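Local coordinates for thymidylate synthase ThyX (Streptomyces cacaoi subsp. asoensis, PDB 4P5A), which probably catalyses the FAD-dependent reductive methylation of dUMP, and as a UMP/dUMP methylase binds the uridylate analogue 5-bromo-UMP, working as a homotetramer, at residues A21-S33 / Y44-L56. Residues are numbered along the deposited sequence; the frame is centred on the assembly and turned at random.
Sequences ASDLAVVKAARVS and YDGGSTRGLIRYL
L52 packs against V27, A30 and R31 and can be followed outward atom by atom. Its CB lies 3.9 Å from R31 NH1, and CG, one bond further, stays over the same guanidinium. CG leaves CB anti to the backbone N (chi1 -169°), which carries the branch across to helix 23-30, where CD1 packs 3.7 Å from V27 CA and also meets A30 CB. The same methyl sits 4.0 Å above the R31 guanidinium plane, over its centre, so one leucine carbon touches backbone, alanine and a flat cationic group at once.

R31 reaches this place through a side chain extended from CG to NE. The edge of its guanidinium faces Y44, whose CE2 is 3.8 Å from R31 NH1 and near the guanidinium plane; the approach is edge to edge, without stacking. Also in that plane is a water that accepts from R31 NH2 at 3.0 Å and hydrogen-bonds T49 OG1 at 2.7 Å, linking the two segments, between which no direct hydrogen bond forms.

With segment axes 10.0 Å apart and inclined at 69°, this is steep helix-helix packing in the ThyX fold, with an apolar core of V26, V27, A30, L52, I53 and L56 and a polar margin at R31, S48 and T49. About one turn before L52, T49 CG2 abuts V27 CG2; one turn after it, L56 CD1 touches A30 CB and V26 CG1, while the L56 side chain also contacts the FAD-binding H61. I53 reaches D23, its CD1 3.9 Å from D23 CB, the two side chains crossing at about a right angle. The D23 carboxylate turns to helix 225-233, where OD1 accepts from V226 N and OD2 hydrogen-bonds T227 OG1; I53 packs on T227 and A230 of that same helix.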
loop_
_atom_site.group_PDB
_atom_site.type_symbol
_atom_site.label_atom_id
_atom_site.label_comp_id
_atom_site.label_asym_id
_atom_site.label_seq_id
_atom_site.Cartn_x
_atom_site.Cartn_y
_atom_site.Cartn_z
ATOM N N ALA B 21 5.508 -16.370 -12.670
ATOM C CA ALA B 21 5.188 -16.890 -11.326
ATOM C C ALA B 21 5.372 -18.359 -11.281
ATOM O O ALA B 21 4.930 -19.108 -12.232
ATOM C CB ALA B 21 3.751 -16.615 -10.991
ATOM N N SER B 22 6.061 -18.801 -10.237
ATOM C CA SER B 22 6.280 -20.262 -10.085
ATOM C C SER B 22 6.557 -20.532 -8.619
ATOM O O SER B 22 6.912 -19.625 -7.859
ATOM C CB SER B 22 7.529 -20.652 -10.908
ATOM O OG SER B 22 8.711 -20.057 -10.332
ATOM N N ASP B 23 6.438 -21.819 -8.210
ATOM C CA ASP B 23 6.790 -22.104 -6.863
ATOM C C ASP B 23 8.238 -21.905 -6.558
ATOM O O ASP B 23 8.608 -21.498 -5.480
ATOM C CB ASP B 23 6.429 -23.598 -6.586
ATOM C CG ASP B 23 4.859 -23.889 -6.661
ATOM O OD1 ASP B 23 4.438 -24.878 -7.331
ATOM O OD2 ASP B 23 4.031 -23.111 -6.063
ATOM N N LEU B 24 9.090 -22.178 -7.551
ATOM C CA LEU B 24 10.510 -21.939 -7.361
ATOM C C LEU B 24 10.822 -20.482 -7.021
ATOM O O LEU B 24 11.734 -20.230 -6.236
ATOM C CB LEU B 24 11.228 -22.334 -8.636
ATOM C CG LEU B 24 12.680 -21.865 -8.587
ATOM C CD1 LEU B 24 13.609 -22.764 -7.694
ATOM C CD2 LEU B 24 13.234 -21.625 -10.033
ATOM N N ALA B 25 10.050 -19.556 -7.567
ATOM C CA ALA B 25 10.317 -18.121 -7.264
ATOM C C ALA B 25 10.118 -17.829 -5.769
ATOM O O ALA B 25 10.765 -16.928 -5.197
ATOM C CB ALA B 25 9.336 -17.211 -8.166
ATOM N N VAL B 26 9.197 -18.559 -5.138
ATOM C CA VAL B 26 8.989 -18.365 -3.686
ATOM C C VAL B 26 10.132 -18.887 -2.877
ATOM O O VAL B 26 10.541 -18.263 -1.929
ATOM C CB VAL B 26 7.743 -19.140 -3.254
ATOM C CG1 VAL B 26 7.390 -18.917 -1.684
ATOM C CG2 VAL B 26 6.588 -18.725 -4.092
ATOM N N VAL B 27 10.585 -20.137 -3.206
ATOM C CA VAL B 27 11.655 -20.804 -2.509
ATOM C C VAL B 27 12.937 -19.945 -2.606
ATOM O O VAL B 27 13.641 -19.777 -1.595
ATOM C CB VAL B 27 11.928 -22.185 -3.230
ATOM C CG1 VAL B 27 13.255 -22.810 -2.670
ATOM C CG2 VAL B 27 10.645 -23.118 -3.029
ATOM N N LYS B 28 13.175 -19.432 -3.806
ATOM C CA LYS B 28 14.448 -18.605 -4.017
ATOM C C LYS B 28 14.380 -17.374 -3.137
ATOM O O LYS B 28 15.394 -17.020 -2.543
ATOM C CB LYS B 28 14.618 -18.209 -5.469
ATOM C CG LYS B 28 15.081 -19.424 -6.359
ATOM C CD LYS B 28 15.127 -19.006 -7.824
ATOM C CE LYS B 28 16.565 -18.807 -8.366
ATOM N NZ LYS B 28 16.630 -18.071 -9.721
ATOM N N ALA B 29 13.226 -16.682 -3.132
ATOM C CA ALA B 29 13.069 -15.429 -2.320
ATOM C C ALA B 29 13.193 -15.766 -0.869
ATOM O O ALA B 29 13.928 -15.143 -0.114
ATOM C CB ALA B 29 11.720 -14.793 -2.581
ATOM N N ALA B 30 12.582 -16.887 -0.435
ATOM C CA ALA B 30 12.652 -17.265 0.960
ATOM C C ALA B 30 14.063 -17.653 1.471
ATOM O O ALA B 30 14.407 -17.333 2.649
ATOM C CB ALA B 30 11.716 -18.476 1.278
ATOM N N ARG B 31 14.806 -18.348 0.632
ATOM C CA ARG B 31 16.126 -18.887 1.061
ATOM C C ARG B 31 17.285 -17.938 0.786
ATOM O O ARG B 31 18.442 -18.324 0.978
ATOM C CB ARG B 31 16.431 -20.177 0.311
ATOM C CG ARG B 31 15.533 -21.288 0.773
ATOM C CD ARG B 31 16.196 -22.713 0.536
ATOM N NE ARG B 31 15.396 -23.782 1.171
ATOM C CZ ARG B 31 14.734 -24.749 0.500
ATOM N NH1 ARG B 31 14.007 -25.662 1.154
ATOM N NH2 ARG B 31 14.801 -24.812 -0.829
ATOM N N VAL B 32 17.004 -16.742 0.310
ATOM C CA VAL B 32 18.097 -15.853 -0.113
ATOM C C VAL B 32 19.172 -15.840 1.005
ATOM O O VAL B 32 18.871 -15.667 2.231
ATOM C CB VAL B 32 17.590 -14.455 -0.374
ATOM C CG1 VAL B 32 16.930 -13.881 0.898
ATOM C CG2 VAL B 32 18.757 -13.564 -0.863
ATOM N N SER B 33 20.441 -16.002 0.569
ATOM C CA SER B 33 21.545 -16.166 1.512
ATOM C C SER B 33 22.903 -15.921 0.840
ATOM O O SER B 33 23.076 -16.065 -0.401
ATOM C CB SER B 33 21.492 -17.613 2.122
ATOM O OG SER B 33 22.604 -17.826 2.956
ATOM N N TYR B 44 13.009 -32.024 5.681
ATOM C CA TYR B 44 11.578 -32.349 5.502
ATOM C C TYR B 44 11.407 -33.808 5.052
ATOM O O TYR B 44 12.264 -34.350 4.308
ATOM C CB TYR B 44 10.912 -31.458 4.428
ATOM C CG TYR B 44 11.239 -29.997 4.508
ATOM C CD1 TYR B 44 10.585 -29.158 5.421
ATOM C CD2 TYR B 44 12.193 -29.437 3.639
ATOM C CE1 TYR B 44 10.887 -27.758 5.472
ATOM C CE2 TYR B 44 12.506 -28.063 3.664
ATOM C CZ TYR B 44 11.859 -27.235 4.610
ATOM O OH TYR B 44 12.162 -25.895 4.663
ATOM N N ASP B 45 10.282 -34.391 5.489
ATOM C CA ASP B 45 9.764 -35.709 5.082
ATOM C C ASP B 45 9.062 -35.694 3.680
ATOM O O ASP B 45 7.882 -36.136 3.497
ATOM C CB ASP B 45 8.738 -36.181 6.108
ATOM C CG ASP B 45 8.632 -37.689 6.144
ATOM O OD1 ASP B 45 9.602 -38.297 6.673
ATOM O OD2 ASP B 45 7.599 -38.236 5.658
ATOM N N GLY B 46 9.776 -35.165 2.702
ATOM C CA GLY B 46 9.238 -35.018 1.379
ATOM C C GLY B 46 10.056 -33.964 0.622
ATOM O O GLY B 46 11.169 -33.566 1.063
ATOM N N GLY B 47 9.498 -33.495 -0.489
ATOM C CA GLY B 47 10.229 -32.573 -1.361
ATOM C C GLY B 47 10.506 -31.336 -0.496
ATOM O O GLY B 47 9.671 -30.978 0.353
ATOM N N SER B 48 11.672 -30.729 -0.687
ATOM C CA SER B 48 12.066 -29.547 0.079
ATOM C C SER B 48 11.183 -28.371 -0.397
ATOM O O SER B 48 10.895 -27.525 0.436
ATOM C CB SER B 48 13.515 -29.103 -0.219
ATOM O OG SER B 48 13.755 -28.887 -1.640
ATOM N N THR B 49 10.795 -28.323 -1.684
ATOM C CA THR B 49 9.915 -27.172 -2.104
ATOM C C THR B 49 8.551 -27.212 -1.406
ATOM O O THR B 49 8.125 -26.186 -0.859
ATOM C CB THR B 49 9.769 -27.049 -3.598
ATOM O OG1 THR B 49 11.029 -26.635 -4.157
ATOM C CG2 THR B 49 8.620 -26.028 -4.021
ATOM N N ARG B 50 7.865 -28.362 -1.438
ATOM C CA ARG B 50 6.583 -28.458 -0.697
ATOM C C ARG B 50 6.799 -28.244 0.790
ATOM O O ARG B 50 5.960 -27.579 1.479
ATOM C CB ARG B 50 5.948 -29.805 -0.931
ATOM C CG ARG B 50 4.675 -29.967 -0.259
ATOM C CD ARG B 50 4.125 -31.365 -0.577
ATOM N NE ARG B 50 2.832 -31.620 0.060
ATOM C CZ ARG B 50 2.639 -32.134 1.300
ATOM N NH1 ARG B 50 3.648 -32.435 2.137
ATOM N NH2 ARG B 50 1.408 -32.306 1.713
ATOM N N GLY B 51 7.844 -28.884 1.340
ATOM C CA GLY B 51 8.196 -28.603 2.763
ATOM C C GLY B 51 8.340 -27.123 3.143
ATOM O O GLY B 51 7.718 -26.666 4.121
ATOM N N LEU B 52 9.082 -26.374 2.336
ATOM C CA LEU B 52 9.330 -24.997 2.657
ATOM C C LEU B 52 8.020 -24.159 2.496
ATOM O O LEU B 52 7.683 -23.311 3.351
ATOM C CB LEU B 52 10.380 -24.495 1.714
ATOM C CG LEU B 52 10.998 -23.094 2.074
ATOM C CD1 LEU B 52 11.468 -22.354 0.878
ATOM C CD2 LEU B 52 10.845 -22.426 3.421
ATOM N N ILE B 53 7.293 -24.444 1.444
ATOM C CA ILE B 53 6.092 -23.641 1.150
ATOM C C ILE B 53 5.078 -23.902 2.233
ATOM O O ILE B 53 4.407 -22.979 2.633
ATOM C CB ILE B 53 5.581 -23.935 -0.248
ATOM C CG1 ILE B 53 6.546 -23.142 -1.225
ATOM C CG2 ILE B 53 4.094 -23.553 -0.492
ATOM C CD1 ILE B 53 6.370 -23.426 -2.716
ATOM N N ARG B 54 4.942 -25.146 2.670
ATOM C CA ARG B 54 3.970 -25.437 3.782
ATOM C C ARG B 54 4.370 -24.754 5.056
ATOM O O ARG B 54 3.495 -24.173 5.711
ATOM C CB ARG B 54 3.767 -26.929 3.943
ATOM C CG ARG B 54 3.036 -27.585 2.731
ATOM C CD ARG B 54 3.012 -29.150 2.911
ATOM N NE ARG B 54 2.489 -29.635 4.225
ATOM C CZ ARG B 54 1.190 -29.797 4.542
ATOM N NH1 ARG B 54 0.851 -30.340 5.753
ATOM N NH2 ARG B 54 0.221 -29.481 3.658
ATOM N N TYR B 55 5.648 -24.697 5.351
ATOM C CA TYR B 55 6.165 -24.009 6.497
ATOM C C TYR B 55 5.859 -22.511 6.388
ATOM O O TYR B 55 5.330 -21.879 7.335
ATOM C CB TYR B 55 7.675 -24.222 6.643
ATOM C CG TYR B 55 8.289 -23.258 7.647
ATOM C CD1 TYR B 55 8.142 -23.443 9.043
ATOM C CD2 TYR B 55 8.991 -22.150 7.201
ATOM C CE1 TYR B 55 8.717 -22.478 9.964
ATOM C CE2 TYR B 55 9.550 -21.202 8.075
ATOM C CZ TYR B 55 9.410 -21.357 9.450
ATOM O OH TYR B 55 9.982 -20.370 10.262
ATOM N N LEU B 56 6.129 -21.924 5.219
ATOM C CA LEU B 56 5.818 -20.482 5.157
ATOM C C LEU B 56 4.349 -20.237 5.284
ATOM O O LEU B 56 3.964 -19.186 5.842
ATOM C CB LEU B 56 6.239 -19.879 3.770
ATOM C CG LEU B 56 7.739 -20.046 3.480
ATOM C CD1 LEU B 56 8.040 -19.855 2.006
ATOM C CD2 LEU B 56 8.624 -19.128 4.343
HETATM O O HOH W 1 13.370 -26.650 -2.758
#